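Local structure of blood group a-and b-cleaving endo-beta-galactosidase (Streptococcus pneumoniae, 2YGL) at residues Leu230-Lys235 against Ile266-Ile271; Pro250-Tyr255 against Glu329-Ser334; Gln286-Val291 against Phe315-Glu320. The protein probably binds blood group carbohydrates through its tandem CBM51 modules, which belong to an endo-beta-galactosidase that cleaves blood group A and B antigens. One frame throughout, in Å; residues are numbered along the deposited sequence.

Contact 1. Residues Leu230-Lys235 against Ile266-Ile271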
loop_
_atom_site.group_PDB
_atom_site.type_symbol
_atom_site.label_atom_id
_atom_site.label_comp_id
_atom_site.label_asym_id
_atom_site.label_seq_id
_atom_site.Cartn_x
_atom_site.Cartn_y
_atom_site.Cartn_z
ATOM N N LEU A 230 13.660 21.860 8.484
ATOM C CA LEU A 230 13.279 21.175 9.714
ATOM C C LEU A 230 14.312 20.135 10.143
ATOM O O LEU A 230 15.159 19.728 9.346
ATOM C CB LEU A 230 11.916 20.496 9.529
ATOM C CG LEU A 230 10.679 21.397 9.568
ATOM C CD1 LEU A 230 9.454 20.664 9.042
ATOM C CD2 LEU A 230 10.449 21.886 10.985
ATOM N N LEU A 231 14.246 19.725 11.408
ATOM C CA LEU A 231 14.997 18.569 11.886
ATOM C C LEU A 231 14.190 17.309 11.622
ATOM O O LEU A 231 13.076 17.159 12.130
ATOM C CB LEU A 231 15.294 18.669 13.386
ATOM C CG LEU A 231 16.573 19.332 13.897
ATOM C CD1 LEU A 231 16.639 19.193 15.413
ATOM C CD2 LEU A 231 17.828 18.736 13.257
ATOM N N ILE A 232 14.748 16.422 10.805
ATOM C CA ILE A 232 14.171 15.103 10.579
ATOM C C ILE A 232 15.188 14.082 11.080
ATOM O O ILE A 232 16.299 13.991 10.548
ATOM C CB ILE A 232 13.840 14.842 9.081
ATOM C CG1 ILE A 232 13.040 16.004 8.457
ATOM C CG2 ILE A 232 13.126 13.492 8.908
ATOM C CD1 ILE A 232 11.593 16.154 8.940
ATOM N N ASP A 233 14.802 13.338 12.118
ATOM C CA ASP A 233 15.679 12.360 12.779
ATOM C C ASP A 233 17.046 12.953 13.140
ATOM O O ASP A 233 18.089 12.354 12.860
ATOM C CB ASP A 233 15.833 11.089 11.924
ATOM C CG ASP A 233 14.530 10.315 11.779
ATOM O OD1 ASP A 233 13.898 9.993 12.810
ATOM O OD2 ASP A 233 14.143 10.015 10.630
ATOM N N GLY A 234 17.029 14.140 13.746
ATOM C CA GLY A 234 18.252 14.832 14.154
ATOM C C GLY A 234 19.089 15.399 13.015
ATOM O O GLY A 234 20.240 15.793 13.226
ATOM N N LYS A 235 18.515 15.453 11.815
ATOM C CA LYS A 235 19.219 15.963 10.637
ATOM C C LYS A 235 18.408 17.057 9.944
ATOM O O LYS A 235 17.209 16.895 9.715
ATOM C CB LYS A 235 19.502 14.820 9.657
ATOM C CG LYS A 235 20.778 14.979 8.838
ATOM C CD LYS A 235 22.021 14.595 9.652
ATOM C CE LYS A 235 23.157 14.109 8.757
ATOM N NZ LYS A 235 23.616 15.146 7.787
ATOM N N ILE A 266 -1.322 15.390 4.450
ATOM C CA ILE A 266 0.055 14.962 4.731
ATOM C C ILE A 266 0.974 16.160 4.932
ATOM O O ILE A 266 1.064 17.024 4.060
ATOM C CB ILE A 266 0.671 14.133 3.568
ATOM C CG1 ILE A 266 -0.339 13.148 2.963
ATOM C CG2 ILE A 266 1.969 13.436 4.021
ATOM C CD1 ILE A 266 -0.650 11.987 3.830
ATOM N N SER A 267 1.674 16.187 6.066
ATOM C CA SER A 267 2.675 17.221 6.337
ATOM C C SER A 267 3.608 16.854 7.483
ATOM O O SER A 267 3.185 16.259 8.476
ATOM C CB SER A 267 2.002 18.560 6.657
ATOM O OG SER A 267 2.960 19.598 6.742
ATOM N N TYR A 268 4.879 17.213 7.331
ATOM C CA TYR A 268 5.797 17.270 8.464
ATOM C C TYR A 268 5.577 18.587 9.199
ATOM O O TYR A 268 5.308 19.610 8.572
ATOM C CB TYR A 268 7.252 17.121 8.007
ATOM C CG TYR A 268 7.584 15.705 7.607
ATOM C CD1 TYR A 268 7.953 14.754 8.566
ATOM C CD2 TYR A 268 7.499 15.301 6.279
ATOM C CE1 TYR A 268 8.243 13.441 8.201
ATOM C CE2 TYR A 268 7.787 13.995 5.904
ATOM C CZ TYR A 268 8.157 13.071 6.870
ATOM O OH TYR A 268 8.438 11.781 6.493
ATOM N N VAL A 269 5.669 18.547 10.528
ATOM C CA VAL A 269 5.371 19.712 11.364
ATOM C C VAL A 269 6.456 19.914 12.418
ATOM O O VAL A 269 6.807 18.981 13.144
ATOM C CB VAL A 269 3.982 19.590 12.071
ATOM C CG1 VAL A 269 3.657 20.851 12.871
ATOM C CG2 VAL A 269 2.875 19.319 11.066
ATOM N N GLY A 270 6.973 21.138 12.496
ATOM C CA GLY A 270 7.936 21.517 13.529
ATOM C C GLY A 270 8.292 22.988 13.461
ATOM O O GLY A 270 7.655 23.758 12.744
ATOM N N ILE A 271 9.324 23.371 14.208
ATOM C CA ILE A 271 9.788 24.753 14.244
ATOM C C ILE A 271 10.925 24.946 13.241
ATOM O O ILE A 271 11.900 24.188 13.244
ATOM C CB ILE A 271 10.236 25.150 15.670
ATOM C CG1 ILE A 271 9.047 25.063 16.632
ATOM C CG2 ILE A 271 10.837 26.551 15.687
ATOM C CD1 ILE A 271 9.420 24.700 18.048
#
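Leu230 and Ile232 carry the contact from their strand, and both present methyl groups to strand 266-271, where they meet Tyr268 and the backbone at Gly270. In Leu230, CG lies anti to the carbonyl carbon (chi1 -76°), and the second torsion is extended. Its two methyls meet different things. CD2 rests on main chain, 3.5 Å from Gly270 C and also 3.5 Å from Ile271 O; this close approach is made where Gly270 has no side chain to intervene. CD1 reaches the root of the neighbouring tyrosine, 4.3 Å from Tyr268 CB.

Two residues on, Ile232 uses the end of its longer branch. CG1 is anti to the carbonyl carbon, and CD1 comes obliquely to the phenol ring, 3.9 Å from Tyr268 CD1, the two side chains crossing at about a right angle. Pro179 touches both Ile232 and Tyr268, so the start of helix 179-184 joins this apolar cluster. No hydrogen bond links the segments, whose strand axes stay 6.9 Å apart at closest approach, at 121° between their directions.

Past Ile232 the chain reverses through a type I' turn, with Asp233 and Gly234 at its corners and Lys235 N bonded back to Ile232 O. The arrangement is that of a beta-hairpin with a tight two-residue turn, laid across a strand of a galactose-binding-like beta-sandwich.

Contact 2. Residues Pro250-Tyr255 against Glu329-Ser334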
loop_
_atom_site.group_PDB
_atom_site.type_symbol
_atom_site.label_atom_id
_atom_site.label_comp_id
_atom_site.label_asym_id
_atom_site.label_seq_id
_atom_site.Cartn_x
_atom_site.Cartn_y
_atom_site.Cartn_z
ATOM N N PRO A 250 -5.430 29.996 19.232
ATOM C CA PRO A 250 -4.421 29.651 18.236
ATOM C C PRO A 250 -4.407 30.622 17.060
ATOM O O PRO A 250 -5.245 31.524 16.980
ATOM C CB PRO A 250 -4.900 28.288 17.746
ATOM C CG PRO A 250 -6.404 28.409 17.783
ATOM C CD PRO A 250 -6.737 29.393 18.894
ATOM N N SER A 251 -3.442 30.439 16.166
ATOM C CA SER A 251 -3.536 31.011 14.836
ATOM C C SER A 251 -4.078 29.899 13.944
ATOM O O SER A 251 -3.831 28.720 14.202
ATOM C CB SER A 251 -2.174 31.490 14.348
ATOM O OG SER A 251 -1.277 30.406 14.203
ATOM N N SER A 252 -4.813 30.270 12.902
ATOM C CA SER A 252 -5.504 29.279 12.081
ATOM C C SER A 252 -5.436 29.590 10.591
ATOM O O SER A 252 -5.601 30.737 10.178
ATOM C CB SER A 252 -6.963 29.155 12.529
ATOM O OG SER A 252 -7.631 28.129 11.817
ATOM N N ILE A 253 -5.170 28.556 9.797
ATOM C CA ILE A 253 -5.270 28.638 8.344
ATOM C C ILE A 253 -6.469 27.784 7.937
ATOM O O ILE A 253 -6.541 26.599 8.283
ATOM C CB ILE A 253 -3.984 28.145 7.628
ATOM C CG1 ILE A 253 -2.728 28.743 8.277
ATOM C CG2 ILE A 253 -4.039 28.482 6.134
ATOM C CD1 ILE A 253 -1.435 28.010 7.929
ATOM N N LYS A 254 -7.406 28.395 7.217
ATOM C CA LYS A 254 -8.673 27.748 6.878
ATOM C C LYS A 254 -8.825 27.520 5.376
ATOM O O LYS A 254 -8.606 28.429 4.574
ATOM C CB LYS A 254 -9.854 28.570 7.413
ATOM C CG LYS A 254 -11.227 27.962 7.140
ATOM C CD LYS A 254 -12.300 28.522 8.070
ATOM C CE LYS A 254 -12.929 29.790 7.524
ATOM N NZ LYS A 254 -14.046 30.245 8.404
ATOM N N TYR A 255 -9.211 26.300 5.014
ATOM C CA TYR A 255 -9.474 25.947 3.623
ATOM C C TYR A 255 -10.909 25.483 3.430
ATOM O O TYR A 255 -11.438 24.710 4.233
ATOM C CB TYR A 255 -8.503 24.864 3.143
ATOM C CG TYR A 255 -7.069 25.328 3.089
ATOM C CD1 TYR A 255 -6.563 25.969 1.957
ATOM C CD2 TYR A 255 -6.220 25.139 4.176
ATOM C CE1 TYR A 255 -5.242 26.404 1.910
ATOM C CE2 TYR A 255 -4.903 25.571 4.139
ATOM C CZ TYR A 255 -4.418 26.201 3.007
ATOM O OH TYR A 255 -3.109 26.626 2.980
ATOM N N GLU A 329 -9.315 23.256 8.987
ATOM C CA GLU A 329 -8.531 24.273 9.682
ATOM C C GLU A 329 -7.252 23.681 10.268
ATOM O O GLU A 329 -7.261 22.582 10.834
ATOM C CB GLU A 329 -9.354 24.930 10.793
ATOM C CG GLU A 329 -10.438 25.875 10.299
ATOM C CD GLU A 329 -11.452 26.217 11.376
ATOM O OE1 GLU A 329 -12.085 25.292 11.926
ATOM O OE2 GLU A 329 -11.622 27.418 11.669
ATOM N N LEU A 330 -6.157 24.423 10.124
ATOM C CA LEU A 330 -4.863 24.036 10.676
ATOM C C LEU A 330 -4.499 25.010 11.791
ATOM O O LEU A 330 -4.235 26.185 11.533
ATOM C CB LEU A 330 -3.794 24.034 9.579
ATOM C CG LEU A 330 -4.124 23.279 8.284
ATOM C CD1 LEU A 330 -3.017 23.480 7.269
ATOM C CD2 LEU A 330 -4.366 21.784 8.533
ATOM N N LYS A 331 -4.498 24.516 13.027
ATOM C CA LYS A 331 -4.416 25.386 14.206
ATOM C C LYS A 331 -3.103 25.225 14.965
ATOM O O LYS A 331 -2.717 24.111 15.327
ATOM C CB LYS A 331 -5.612 25.150 15.136
ATOM C CG LYS A 331 -6.966 25.360 14.473
ATOM C CD LYS A 331 -8.087 25.360 15.494
ATOM C CE LYS A 331 -9.429 25.609 14.828
ATOM N NZ LYS A 331 -10.539 25.612 15.817
ATOM N N SER A 332 -2.434 26.351 15.201
ATOM C CA SER A 332 -1.121 26.372 15.842
ATOM C C SER A 332 -1.165 27.134 17.161
ATOM O O SER A 332 -1.545 28.307 17.200
ATOM C CB SER A 332 -0.079 27.000 14.910
ATOM O OG SER A 332 -0.076 26.357 13.651
ATOM N N TYR A 333 -0.765 26.453 18.232
ATOM C CA TYR A 333 -0.841 26.998 19.582
ATOM C C TYR A 333 0.542 27.318 20.139
ATOM O O TYR A 333 1.401 26.440 20.264
ATOM C CB TYR A 333 -1.573 26.030 20.513
ATOM C CG TYR A 333 -3.030 25.805 20.172
ATOM C CD1 TYR A 333 -3.403 24.938 19.141
ATOM C CD2 TYR A 333 -4.041 26.441 20.896
ATOM C CE1 TYR A 333 -4.742 24.716 18.832
ATOM C CE2 TYR A 333 -5.385 26.227 20.596
ATOM C CZ TYR A 333 -5.727 25.362 19.561
ATOM O OH TYR A 333 -7.050 25.146 19.257
ATOM N N SER A 334 0.736 28.590 20.473
ATOM C CA SER A 334 2.007 29.098 20.973
ATOM C C SER A 334 2.323 28.608 22.386
ATOM O O SER A 334 1.418 28.393 23.197
ATOM C CB SER A 334 1.986 30.628 20.941
ATOM O OG SER A 334 3.229 31.166 21.344
HETATM O O HOH W 1 -9.940 29.326 11.052
#
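Ser251 and Ser332 face each other as a hydrogen-bonded antiparallel pair, and Ile253 and Leu330 form the next. Each pair is closed by two backbone bonds. Ser332 N to Ser251 O, at 2.9 Å, is nearly straight at the hydrogen (170°), and Ile253 N to Leu330 O is a little longer at 3.1 Å. Ser252 and Lys331 lie between these rungs as a non-hydrogen-bonded pair, and Lys254 and Glu329 form another beyond them; here CA-H groups take over, and Ser252 CA approaches Leu330 O at 3.4 Å. This is regular antiparallel pairing between neighbouring strands of the five-stranded sheet of a beta-sandwich module. Strand 199-200 lies on the far side of 251-256, and strand 285-292 on the far side of 327-334.

Apolar contacts lie at one end of the pair and on its buried face. Pro250, preceded by a cis peptide bond, lays its ring over one face of Tyr333 in a CH-pi contact: CB stands 3.5 Å from the ring centroid, only 10° off the normal. The phenol is held at its far end by Glu289, to which Tyr333 OH is hydrogen-bonded. On the buried face, Leu330 CD1 meets the edge of the Tyr255 ring, 4.2 Å from CE2, with Leu192 against both side chains.

On the face of Ser252 and Glu329 a water joins polar side chains. A chi1 of -176° swings Ser252 OG away from its own N, over the aliphatic parts of Glu329 and Lys331, and the water links Ser252 OG at 2.7 Å to Glu329 OE2 at 2.6 Å, donating to the carboxylate. Lys254 runs alongside Glu329 but bends at its third torsion; NZ remains 5.0 Å from Glu329 OE2, too far for a salt bridge, though the opposite charges may still attract weakly.

Contact 3. Residues Gln286-Val291 against Phe315-Glu320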
loop_
_atom_site.group_PDB
_atom_site.type_symbol
_atom_site.label_atom_id
_atom_site.label_comp_id
_atom_site.label_asym_id
_atom_site.label_seq_id
_atom_site.Cartn_x
_atom_site.Cartn_y
_atom_site.Cartn_z
ATOM N N GLN A 286 2.981 24.743 21.864
ATOM C CA GLN A 286 2.151 23.944 22.764
ATOM C C GLN A 286 1.518 22.734 22.071
ATOM O O GLN A 286 1.604 21.614 22.580
ATOM C CB GLN A 286 1.088 24.798 23.460
ATOM C CG GLN A 286 0.685 24.248 24.837
ATOM C CD GLN A 286 1.854 24.219 25.821
ATOM O OE1 GLN A 286 2.440 25.256 26.139
ATOM N NE2 GLN A 286 2.198 23.027 26.299
ATOM N N LYS A 287 0.882 22.967 20.921
ATOM C CA LYS A 287 0.246 21.899 20.141
ATOM C C LYS A 287 -0.138 22.350 18.730
ATOM O O LYS A 287 -0.260 23.548 18.458
ATOM C CB LYS A 287 -0.995 21.342 20.863
ATOM C CG LYS A 287 -2.060 22.387 21.173
ATOM C CD LYS A 287 -3.346 21.771 21.700
ATOM C CE LYS A 287 -4.316 22.866 22.112
ATOM N NZ LYS A 287 -5.633 22.341 22.562
ATOM N N PHE A 288 -0.330 21.372 17.847
ATOM C CA PHE A 288 -0.845 21.605 16.499
ATOM C C PHE A 288 -2.070 20.726 16.260
ATOM O O PHE A 288 -2.057 19.540 16.595
ATOM C CB PHE A 288 0.228 21.309 15.445
ATOM C CG PHE A 288 -0.270 21.409 14.023
ATOM C CD1 PHE A 288 -0.444 22.652 13.415
ATOM C CD2 PHE A 288 -0.563 20.259 13.292
ATOM C CE1 PHE A 288 -0.905 22.749 12.101
ATOM C CE2 PHE A 288 -1.022 20.344 11.978
ATOM C CZ PHE A 288 -1.193 21.591 11.382
ATOM N N GLU A 289 -3.111 21.313 15.673
ATOM C CA GLU A 289 -4.361 20.603 15.402
ATOM C C GLU A 289 -4.778 20.658 13.937
ATOM O O GLU A 289 -4.649 21.695 13.285
ATOM C CB GLU A 289 -5.501 21.187 16.233
ATOM C CG GLU A 289 -5.441 20.897 17.720
ATOM C CD GLU A 289 -6.526 21.632 18.487
ATOM O OE1 GLU A 289 -7.113 22.595 17.940
ATOM O OE2 GLU A 289 -6.789 21.252 19.642
ATOM N N VAL A 290 -5.276 19.530 13.433
ATOM C CA VAL A 290 -6.002 19.501 12.168
ATOM C C VAL A 290 -7.481 19.340 12.507
ATOM O O VAL A 290 -7.873 18.397 13.200
ATOM C CB VAL A 290 -5.523 18.371 11.231
ATOM C CG1 VAL A 290 -6.269 18.423 9.894
ATOM C CG2 VAL A 290 -4.021 18.470 10.997
ATOM N N VAL A 291 -8.292 20.280 12.033
ATOM C CA VAL A 291 -9.699 20.356 12.416
ATOM C C VAL A 291 -10.595 20.265 11.179
ATOM O O VAL A 291 -10.493 21.089 10.269
ATOM C CB VAL A 291 -9.997 21.658 13.209
ATOM C CG1 VAL A 291 -11.388 21.624 13.811
ATOM C CG2 VAL A 291 -8.954 21.877 14.312
ATOM N N PHE A 315 7.544 16.132 13.377
ATOM C CA PHE A 315 6.713 14.923 13.336
ATOM C C PHE A 315 5.856 14.843 12.075
ATOM O O PHE A 315 5.454 15.871 11.522
ATOM C CB PHE A 315 5.850 14.787 14.603
ATOM C CG PHE A 315 5.035 16.010 14.933
ATOM C CD1 PHE A 315 5.554 17.007 15.755
ATOM C CD2 PHE A 315 3.740 16.153 14.447
ATOM C CE1 PHE A 315 4.805 18.135 16.070
ATOM C CE2 PHE A 315 2.980 17.280 14.756
ATOM C CZ PHE A 315 3.516 18.275 15.569
ATOM N N LEU A 316 5.591 13.616 11.626
ATOM C CA LEU A 316 4.742 13.390 10.464
ATOM C C LEU A 316 3.272 13.398 10.858
ATOM O O LEU A 316 2.849 12.643 11.736
ATOM C CB LEU A 316 5.098 12.072 9.760
ATOM C CG LEU A 316 4.271 11.661 8.528
ATOM C CD1 LEU A 316 4.329 12.703 7.408
ATOM C CD2 LEU A 316 4.706 10.299 8.007
ATOM N N VAL A 317 2.508 14.275 10.213
ATOM C CA VAL A 317 1.057 14.284 10.344
ATOM C C VAL A 317 0.475 13.657 9.083
ATOM O O VAL A 317 0.671 14.164 7.975
ATOM C CB VAL A 317 0.488 15.709 10.545
ATOM C CG1 VAL A 317 -1.037 15.683 10.554
ATOM C CG2 VAL A 317 1.013 16.317 11.834
ATOM N N ASP A 318 -0.222 12.541 9.263
ATOM C CA ASP A 318 -0.843 11.824 8.159
ATOM C C ASP A 318 -2.213 11.347 8.622
ATOM O O ASP A 318 -2.327 10.328 9.305
ATOM C CB ASP A 318 0.042 10.647 7.727
ATOM C CG ASP A 318 -0.510 9.899 6.520
ATOM O OD1 ASP A 318 -1.659 10.163 6.096
ATOM O OD2 ASP A 318 0.217 9.035 5.988
ATOM N N VAL A 319 -3.247 12.097 8.249
ATOM C CA VAL A 319 -4.591 11.872 8.779
ATOM C C VAL A 319 -5.645 11.802 7.669
ATOM O O VAL A 319 -5.592 12.560 6.695
ATOM C CB VAL A 319 -4.955 12.936 9.870
ATOM C CG1 VAL A 319 -4.977 14.357 9.293
ATOM C CG2 VAL A 319 -6.273 12.602 10.568
ATOM N N GLU A 320 -6.589 10.873 7.822
ATOM C CA GLU A 320 -7.719 10.748 6.907
ATOM C C GLU A 320 -8.692 11.902 7.105
ATOM O O GLU A 320 -9.002 12.272 8.236
ATOM C CB GLU A 320 -8.459 9.423 7.124
ATOM C CG GLU A 320 -7.736 8.191 6.599
ATOM C CD GLU A 320 -8.554 6.911 6.743
ATOM O OE1 GLU A 320 -9.551 6.901 7.501
ATOM O OE2 GLU A 320 -8.197 5.905 6.092
#
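Phe288 and Val290, alternate residues of strand 286-291, meet Phe315, Val317 and Val319 of the strand facing them. The segment begins with Gln286 and Lys287 both opposite Tyr333, a classic beta bulge. The lysine takes no part in the apolar interface: its extended chain carries the ammonium group to a cation-pi contact with Tyr333, and Lys287 NZ forms a salt bridge with Glu289 OE2 at 3.3 Å, its hydrogen bond weak.

At Phe288 the side chain turns into the interior. Its CB sits at the edge of the Phe315 ring, close to that ring's plane and 4.5 Å from CZ. Phe315 reaches this position because its CG lies between the backbone N and the carbonyl carbon (chi1 52°). The ring of Phe288 is met obliquely by a valine methyl, Phe288 CD2 lying 4.5 Å from Val317 CG2. Glu289 returns to the opposite face of its strand.

Val290 then divides its two methyls between two valines. CG2 touches Val317 CG1 at 4.1 Å, the side chains sliding past each other in opposite directions, while CG1, anti to the backbone N (chi1 -177°), lies 4.3 Å from Val319 CG1. No hydrogen bond joins the two strands: the axes are 9.8 Å apart and only 20° from parallel, as expected for facing sheets of a beta-sandwich.

Tyr298 of strand 295-299 fills in beside Val290, Phe315 and Val317. Strand 327-334 flanks the Phe288 side through Leu330 and Ser332, and strand 262-271 lies next to 315-320, placing Val269 against Phe315 and Val317.

Overall arrangement
Three ways of joining strands meet in the second module. Contact 2 works within one sheet, by backbone bonding, and is partly buried, with polar groups and water on one face. Contact 3 crosses between the two sheets and is buried and apolar, without a hydrogen bond. Contact 1, also buried, sets a hairpin against a strand of the other sheet. Contacts 1 and 3 share that sheet, since strands 262-271 and 315-320 are neighbours bonded through Ser267 O and Val317 N; contacts 2 and 3 share the opposite one, through Glu329 N and Val291 O. Contacts 1 and 2 do not touch, their centres lying about 18 Å apart.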